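Local structure of RNA-directed RNA polymerase (Infectious pancreatic necrosis virus, 3ZED) at residues 199-209 against 698-709. The protein copies viral RNA as an RNA-dependent RNA polymerase, probably found both free and covalently linked to the genomic RNA. Residues are numbered along the deposited sequence; the frame is centred on the assembly and turned at random.
With K (potassium ion), chain L.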
ATOM      1  N   LYS B 199      16.201  -7.571  12.993  1.00 50.98           N
ATOM      2  CA  LYS B 199      17.270  -8.358  12.369  1.00 50.54           C
ATOM      3  C   LYS B 199      16.737  -9.103  11.127  1.00 51.86           C
ATOM      4  O   LYS B 199      17.469  -9.251  10.151  1.00 50.51           O
ATOM      5  CB  LYS B 199      17.898  -9.347  13.374  1.00 53.15           C
ATOM      6  CG  LYS B 199      18.675  -8.695  14.529  1.00 58.41           C
ATOM      7  CD  LYS B 199      19.828  -7.763  14.102  1.00 57.46           C
ATOM      8  CE  LYS B 199      21.002  -8.503  13.507  1.00 62.90           C
ATOM      9  NZ  LYS B 199      22.080  -7.579  13.087  1.00 78.94           N
ATOM     10  N   LEU B 200      15.460  -9.544  11.156  1.00 46.89           N
ATOM     11  CA  LEU B 200      14.843 -10.213  10.011  1.00 44.76           C
ATOM     12  C   LEU B 200      14.565  -9.175   8.927  1.00 48.06           C
ATOM     13  O   LEU B 200      14.907  -9.395   7.767  1.00 47.45           O
ATOM     14  CB  LEU B 200      13.546 -10.943  10.399  1.00 44.05           C
ATOM     15  CG  LEU B 200      13.644 -12.142  11.346  1.00 49.81           C
ATOM     16  CD1 LEU B 200      12.276 -12.504  11.885  1.00 49.16           C
ATOM     17  CD2 LEU B 200      14.277 -13.363  10.665  1.00 52.52           C
ATOM     18  N   LEU B 201      14.010  -8.009   9.325  1.00 43.65           N
ATOM     19  CA  LEU B 201      13.687  -6.907   8.417  1.00 41.61           C
ATOM     20  C   LEU B 201      14.934  -6.316   7.794  1.00 45.40           C
ATOM     21  O   LEU B 201      14.847  -5.787   6.703  1.00 44.20           O
ATOM     22  CB  LEU B 201      12.860  -5.816   9.116  1.00 41.21           C
ATOM     23  CG  LEU B 201      11.434  -6.208   9.495  1.00 44.10           C
ATOM     24  CD1 LEU B 201      10.875  -5.282  10.547  1.00 43.24           C
ATOM     25  CD2 LEU B 201      10.521  -6.303   8.242  1.00 43.21           C
ATOM     26  N   GLU B 202      16.103  -6.438   8.442  1.00 45.28           N
ATOM     27  CA  GLU B 202      17.353  -5.947   7.835  1.00 44.77           C
ATOM     28  C   GLU B 202      17.623  -6.705   6.528  1.00 48.01           C
ATOM     29  O   GLU B 202      18.198  -6.148   5.595  1.00 48.27           O
ATOM     30  CB  GLU B 202      18.523  -6.117   8.795  1.00 47.55           C
ATOM     31  CG  GLU B 202      18.610  -5.042   9.868  1.00 52.14           C
ATOM     32  CD  GLU B 202      19.749  -5.217  10.860  1.00 67.02           C
ATOM     33  OE1 GLU B 202      20.455  -6.249  10.794  1.00 57.98           O
ATOM     34  OE2 GLU B 202      19.954  -4.303  11.690  1.00 51.47           O
ATOM     35  N   GLN B 203      17.143  -7.960   6.459  1.00 43.17           N
ATOM     36  CA  GLN B 203      17.272  -8.853   5.317  1.00 42.98           C
ATOM     37  C   GLN B 203      16.075  -8.762   4.343  1.00 47.33           C
ATOM     38  O   GLN B 203      16.304  -8.665   3.132  1.00 47.02           O
ATOM     39  CB  GLN B 203      17.448 -10.320   5.776  1.00 44.64           C
ATOM     40  CG  GLN B 203      18.612 -10.577   6.750  1.00 53.61           C
ATOM     41  CD  GLN B 203      19.924  -9.983   6.279  1.00 68.61           C
ATOM     42  OE1 GLN B 203      20.292 -10.072   5.092  1.00 60.37           O
ATOM     43  NE2 GLN B 203      20.650  -9.349   7.202  1.00 54.72           N
ATOM     44  N   THR B 204      14.813  -8.851   4.855  1.00 42.04           N
ATOM     45  CA  THR B 204      13.583  -8.877   4.031  1.00 39.10           C
ATOM     46  C   THR B 204      13.130  -7.480   3.614  1.00 41.75           C
ATOM     47  O   THR B 204      12.423  -7.349   2.613  1.00 39.54           O
ATOM     48  CB  THR B 204      12.465  -9.599   4.772  1.00 40.36           C
ATOM     49  OG1 THR B 204      12.068  -8.783   5.881  1.00 42.91           O
ATOM     50  CG2 THR B 204      12.891 -10.986   5.264  1.00 36.17           C
ATOM     51  N   LEU B 205      13.504  -6.449   4.375  1.00 41.28           N
ATOM     52  CA  LEU B 205      13.183  -5.061   4.025  1.00 41.36           C
ATOM     53  C   LEU B 205      14.394  -4.162   4.314  1.00 46.20           C
ATOM     54  O   LEU B 205      14.353  -3.363   5.254  1.00 46.89           O
ATOM     55  CB  LEU B 205      11.906  -4.542   4.720  1.00 40.72           C
ATOM     56  CG  LEU B 205      11.331  -3.229   4.168  1.00 43.71           C
ATOM     57  CD1 LEU B 205      10.464  -3.456   2.946  1.00 42.15           C
ATOM     58  CD2 LEU B 205      10.533  -2.537   5.206  1.00 47.10           C
ATOM     59  N   PRO B 206      15.500  -4.277   3.530  1.00 42.04           N
ATOM     60  CA  PRO B 206      16.667  -3.407   3.783  1.00 42.51           C
ATOM     61  C   PRO B 206      16.319  -1.939   3.551  1.00 46.05           C
ATOM     62  O   PRO B 206      15.632  -1.601   2.569  1.00 45.54           O
ATOM     63  CB  PRO B 206      17.700  -3.897   2.766  1.00 44.40           C
ATOM     64  CG  PRO B 206      16.908  -4.563   1.681  1.00 47.17           C
ATOM     65  CD  PRO B 206      15.749  -5.191   2.395  1.00 42.07           C
ATOM     66  N   ILE B 207      16.712  -1.082   4.497  1.00 40.75           N
ATOM     67  CA  ILE B 207      16.432   0.347   4.396  1.00 39.42           C
ATOM     68  C   ILE B 207      17.704   1.166   4.566  1.00 47.50           C
ATOM     69  O   ILE B 207      18.660   0.726   5.209  1.00 49.23           O
ATOM     70  CB  ILE B 207      15.334   0.831   5.399  1.00 40.25           C
ATOM     71  CG1 ILE B 207      15.740   0.595   6.892  1.00 42.34           C
ATOM     72  CG2 ILE B 207      13.951   0.268   5.040  1.00 37.24           C
ATOM     73  CD1 ILE B 207      14.921   1.323   7.978  1.00 39.47           C
ATOM     74  N   ASN B 208      17.691   2.378   4.012  1.00 44.57           N
ATOM     75  CA  ASN B 208      18.744   3.361   4.224  1.00 46.02           C
ATOM     76  C   ASN B 208      18.204   4.411   5.163  1.00 49.47           C
ATOM     77  O   ASN B 208      17.003   4.414   5.457  1.00 46.26           O
ATOM     78  CB  ASN B 208      19.187   3.991   2.902  1.00 48.96           C
ATOM     79  CG  ASN B 208      20.065   3.104   2.095  1.00 63.11           C
ATOM     80  OD1 ASN B 208      21.129   2.672   2.553  1.00 55.80           O
ATOM     81  ND2 ASN B 208      19.648   2.834   0.868  1.00 53.87           N
ATOM     82  N   THR B 209      19.068   5.327   5.621  1.00 48.40           N
ATOM     83  CA  THR B 209      18.589   6.405   6.475  1.00 48.62           C
ATOM     84  C   THR B 209      17.960   7.459   5.575  1.00 53.22           C
ATOM     85  O   THR B 209      18.369   7.529   4.401  1.00 52.83           O
ATOM     86  CB  THR B 209      19.754   7.026   7.290  1.00 55.45           C
ATOM     87  OG1 THR B 209      20.612   7.735   6.395  1.00 57.67           O
ATOM     88  CG2 THR B 209      20.522   6.011   8.154  1.00 48.50           C
ATOM     89  N   THR B 698      22.972  -6.219   1.619  1.00 55.01           N
ATOM     90  CA  THR B 698      22.086  -5.310   2.367  1.00 53.42           C
ATOM     91  C   THR B 698      22.894  -4.253   3.176  1.00 58.82           C
ATOM     92  O   THR B 698      24.028  -4.541   3.568  1.00 59.95           O
ATOM     93  CB  THR B 698      21.164  -6.103   3.310  1.00 55.46           C
ATOM     94  OG1 THR B 698      21.960  -6.955   4.152  1.00 51.22           O
ATOM     95  CG2 THR B 698      20.073  -6.890   2.563  1.00 44.76           C
ATOM     96  N   PRO B 699      22.338  -3.042   3.442  1.00 54.50           N
ATOM     97  CA  PRO B 699      23.087  -2.041   4.237  1.00 55.49           C
ATOM     98  C   PRO B 699      23.464  -2.516   5.649  1.00 60.84           C
ATOM     99  O   PRO B 699      24.563  -2.211   6.099  1.00 63.02           O
ATOM    100  CB  PRO B 699      22.122  -0.854   4.309  1.00 56.16           C
ATOM    101  CG  PRO B 699      21.187  -1.042   3.169  1.00 57.98           C
ATOM    102  CD  PRO B 699      21.022  -2.514   3.025  1.00 53.06           C
ATOM    103  N   ARG B 700      22.588  -3.271   6.332  1.00 56.56           N
ATOM    104  CA  ARG B 700      22.872  -3.813   7.665  1.00 57.66           C
ATOM    105  C   ARG B 700      23.064  -5.324   7.575  1.00 63.37           C
ATOM    106  O   ARG B 700      22.415  -5.971   6.742  1.00 61.28           O
ATOM    107  CB  ARG B 700      21.777  -3.463   8.679  1.00 56.38           C
ATOM    108  CG  ARG B 700      21.360  -2.005   8.673  1.00 63.82           C
ATOM    109  CD  ARG B 700      21.825  -1.230   9.892  1.00 67.20           C
ATOM    110  NE  ARG B 700      21.459   0.176   9.752  1.00 70.59           N
ATOM    111  CZ  ARG B 700      21.742   1.138  10.624  1.00 83.69           C
ATOM    112  NH1 ARG B 700      22.416   0.859  11.742  1.00 67.19           N
ATOM    113  NH2 ARG B 700      21.364   2.387  10.384  1.00 64.10           N
ATOM    114  N   SER B 701      23.976  -5.882   8.419  1.00 63.02           N
ATOM    115  CA  SER B 701      24.373  -7.308   8.445  1.00 64.07           C
ATOM    116  C   SER B 701      24.556  -7.810   6.983  1.00 67.16           C
ATOM    117  O   SER B 701      23.810  -8.696   6.549  1.00 65.90           O
ATOM    118  CB  SER B 701      23.356  -8.153   9.213  1.00 67.01           C
ATOM    119  OG  SER B 701      23.162  -7.667  10.531  1.00 77.63           O
ATOM    120  N   PRO B 702      25.468  -7.164   6.195  1.00 63.71           N
ATOM    121  CA  PRO B 702      25.602  -7.521   4.775  1.00 62.93           C
ATOM    122  C   PRO B 702      25.990  -8.969   4.491  1.00 68.82           C
ATOM    123  O   PRO B 702      25.481  -9.551   3.528  1.00 67.54           O
ATOM    124  CB  PRO B 702      26.705  -6.584   4.266  1.00 66.04           C
ATOM    125  CG  PRO B 702      26.832  -5.507   5.272  1.00 71.18           C
ATOM    126  CD  PRO B 702      26.415  -6.085   6.571  1.00 67.04           C
ATOM    127  N   LYS B 703      26.896  -9.538   5.294  1.00 67.98           N
ATOM    128  CA  LYS B 703      27.411 -10.889   5.083  1.00 68.94           C
ATOM    129  C   LYS B 703      26.434 -11.964   5.545  1.00 71.91           C
ATOM    130  O   LYS B 703      26.573 -13.117   5.136  1.00 73.66           O
ATOM    131  CB  LYS B 703      28.766 -11.065   5.788  1.00 74.32           C
ATOM    132  N   LYS B 704      25.445 -11.601   6.369  1.00 65.62           N
ATOM    133  CA  LYS B 704      24.462 -12.559   6.882  1.00 64.02           C
ATOM    134  C   LYS B 704      23.304 -12.778   5.919  1.00 64.39           C
ATOM    135  O   LYS B 704      22.799 -11.830   5.328  1.00 62.21           O
ATOM    136  CB  LYS B 704      23.913 -12.106   8.243  1.00 66.44           C
ATOM    137  CG  LYS B 704      24.969 -12.067   9.353  1.00 68.20           C
ATOM    138  CD  LYS B 704      24.356 -12.183  10.749  1.00 82.74           C
ATOM    139  CE  LYS B 704      24.312 -13.605  11.279  1.00103.78           C
ATOM    140  NZ  LYS B 704      25.668 -14.162  11.544  1.00116.97           N
ATOM    141  N   THR B 705      22.884 -14.038   5.766  1.00 59.85           N
ATOM    142  CA  THR B 705      21.720 -14.414   4.971  1.00 56.56           C
ATOM    143  C   THR B 705      20.518 -14.459   5.919  1.00 61.03           C
ATOM    144  O   THR B 705      20.710 -14.518   7.133  1.00 62.62           O
ATOM    145  CB  THR B 705      21.942 -15.772   4.269  1.00 57.74           C
ATOM    146  OG1 THR B 705      22.154 -16.795   5.257  1.00 58.23           O
ATOM    147  CG2 THR B 705      23.081 -15.741   3.254  1.00 51.86           C
ATOM    148  N   LEU B 706      19.289 -14.484   5.380  1.00 57.33           N
ATOM    149  CA  LEU B 706      18.056 -14.593   6.166  1.00 55.74           C
ATOM    150  C   LEU B 706      18.088 -15.867   7.032  1.00 62.26           C
ATOM    151  O   LEU B 706      17.676 -15.836   8.191  1.00 62.33           O
ATOM    152  CB  LEU B 706      16.848 -14.606   5.208  1.00 53.07           C
ATOM    153  CG  LEU B 706      15.470 -14.940   5.804  1.00 55.51           C
ATOM    154  CD1 LEU B 706      15.003 -13.879   6.822  1.00 55.45           C
ATOM    155  CD2 LEU B 706      14.454 -15.130   4.716  1.00 51.78           C
ATOM    156  N   ASP B 707      18.628 -16.963   6.465  1.00 61.47           N
ATOM    157  CA  ASP B 707      18.760 -18.282   7.081  1.00 63.18           C
ATOM    158  C   ASP B 707      19.668 -18.235   8.321  1.00 68.74           C
ATOM    159  O   ASP B 707      19.301 -18.796   9.357  1.00 69.49           O
ATOM    160  CB  ASP B 707      19.291 -19.292   6.051  1.00 66.02           C
ATOM    161  CG  ASP B 707      18.452 -19.363   4.788  1.00 81.39           C
ATOM    162  OD1 ASP B 707      18.495 -18.394   3.994  1.00 83.94           O
ATOM    163  OD2 ASP B 707      17.741 -20.381   4.600  1.00 88.92           O
ATOM    164  N   GLU B 708      20.822 -17.535   8.233  1.00 65.31           N
ATOM    165  CA  GLU B 708      21.767 -17.386   9.354  1.00 65.96           C
ATOM    166  C   GLU B 708      21.132 -16.579  10.478  1.00 66.42           C
ATOM    167  O   GLU B 708      21.332 -16.905  11.644  1.00 68.43           O
ATOM    168  CB  GLU B 708      23.085 -16.740   8.891  1.00 68.39           C
ATOM    169  CG  GLU B 708      23.906 -17.668   8.010  1.00 84.00           C
ATOM    170  CD  GLU B 708      25.118 -17.085   7.306  1.00109.33           C
ATOM    171  OE1 GLU B 708      25.036 -15.941   6.800  1.00100.01           O
ATOM    172  OE2 GLU B 708      26.146 -17.794   7.232  1.00110.71           O
ATOM    173  N   VAL B 709      20.339 -15.553  10.126  1.00 58.63           N
ATOM    174  CA  VAL B 709      19.627 -14.693  11.080  1.00 56.66           C
ATOM    175  C   VAL B 709      18.558 -15.530  11.820  1.00 59.35           C
ATOM    176  O   VAL B 709      18.463 -15.440  13.046  1.00 59.33           O
ATOM    177  CB  VAL B 709      19.028 -13.425  10.399  1.00 57.55           C
ATOM    178  CG1 VAL B 709      18.197 -12.602  11.383  1.00 56.08           C
ATOM    179  CG2 VAL B 709      20.123 -12.562   9.770  1.00 57.43           C
TER
HETATM  180  K     K L1003      22.803  -9.622   4.076  1.00 56.58           K
HETATM  181  O   HOH W   1      22.939  -9.301   1.347  1.00 45.56           O
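R700 CB sits over one face of the E202 carboxylate, 3.5 Å from E202 CD. At the carboxylate's edge, K199 NZ salt-bridges OE1 from the syn side, 21° out of plane, while R425 of helix 412-426 takes OE2. The K199 chain, bent at chi2 and chi3 (-57° and -70°), also lets K199 NZ donate a hydrogen bond to S701 OG at 2.8 Å. T209 CG2 lies at the edge of the R700 guanidinium.

The Q203 amide works through its edge. NE2 donates to S701 O at 3.3 Å, near the amide plane, and OE1 binds the potassium ion. V709 CG2 packs against Q203 CG at 3.9 Å, above the amide plane but off to its side. Beyond the amide, the two helices pack through leucines, L200 CD2 meeting L706 CD1 at 3.9 Å, and at the other end P206 CB rests on P699 CD at 3.6 Å.

Five protein oxygens and a water surround the potassium: Q203 OE1, T698 OG1 and the carbonyls of S701, P702 and K704, with K704 O 2.5 Å from the potassium ion. An all-oxygen shell rich in backbone carbonyls is consistent with a structural alkali-metal site; here it joins helix 194-204 of the palm-family region to the C-terminal region, just before the T705-E708 capping box.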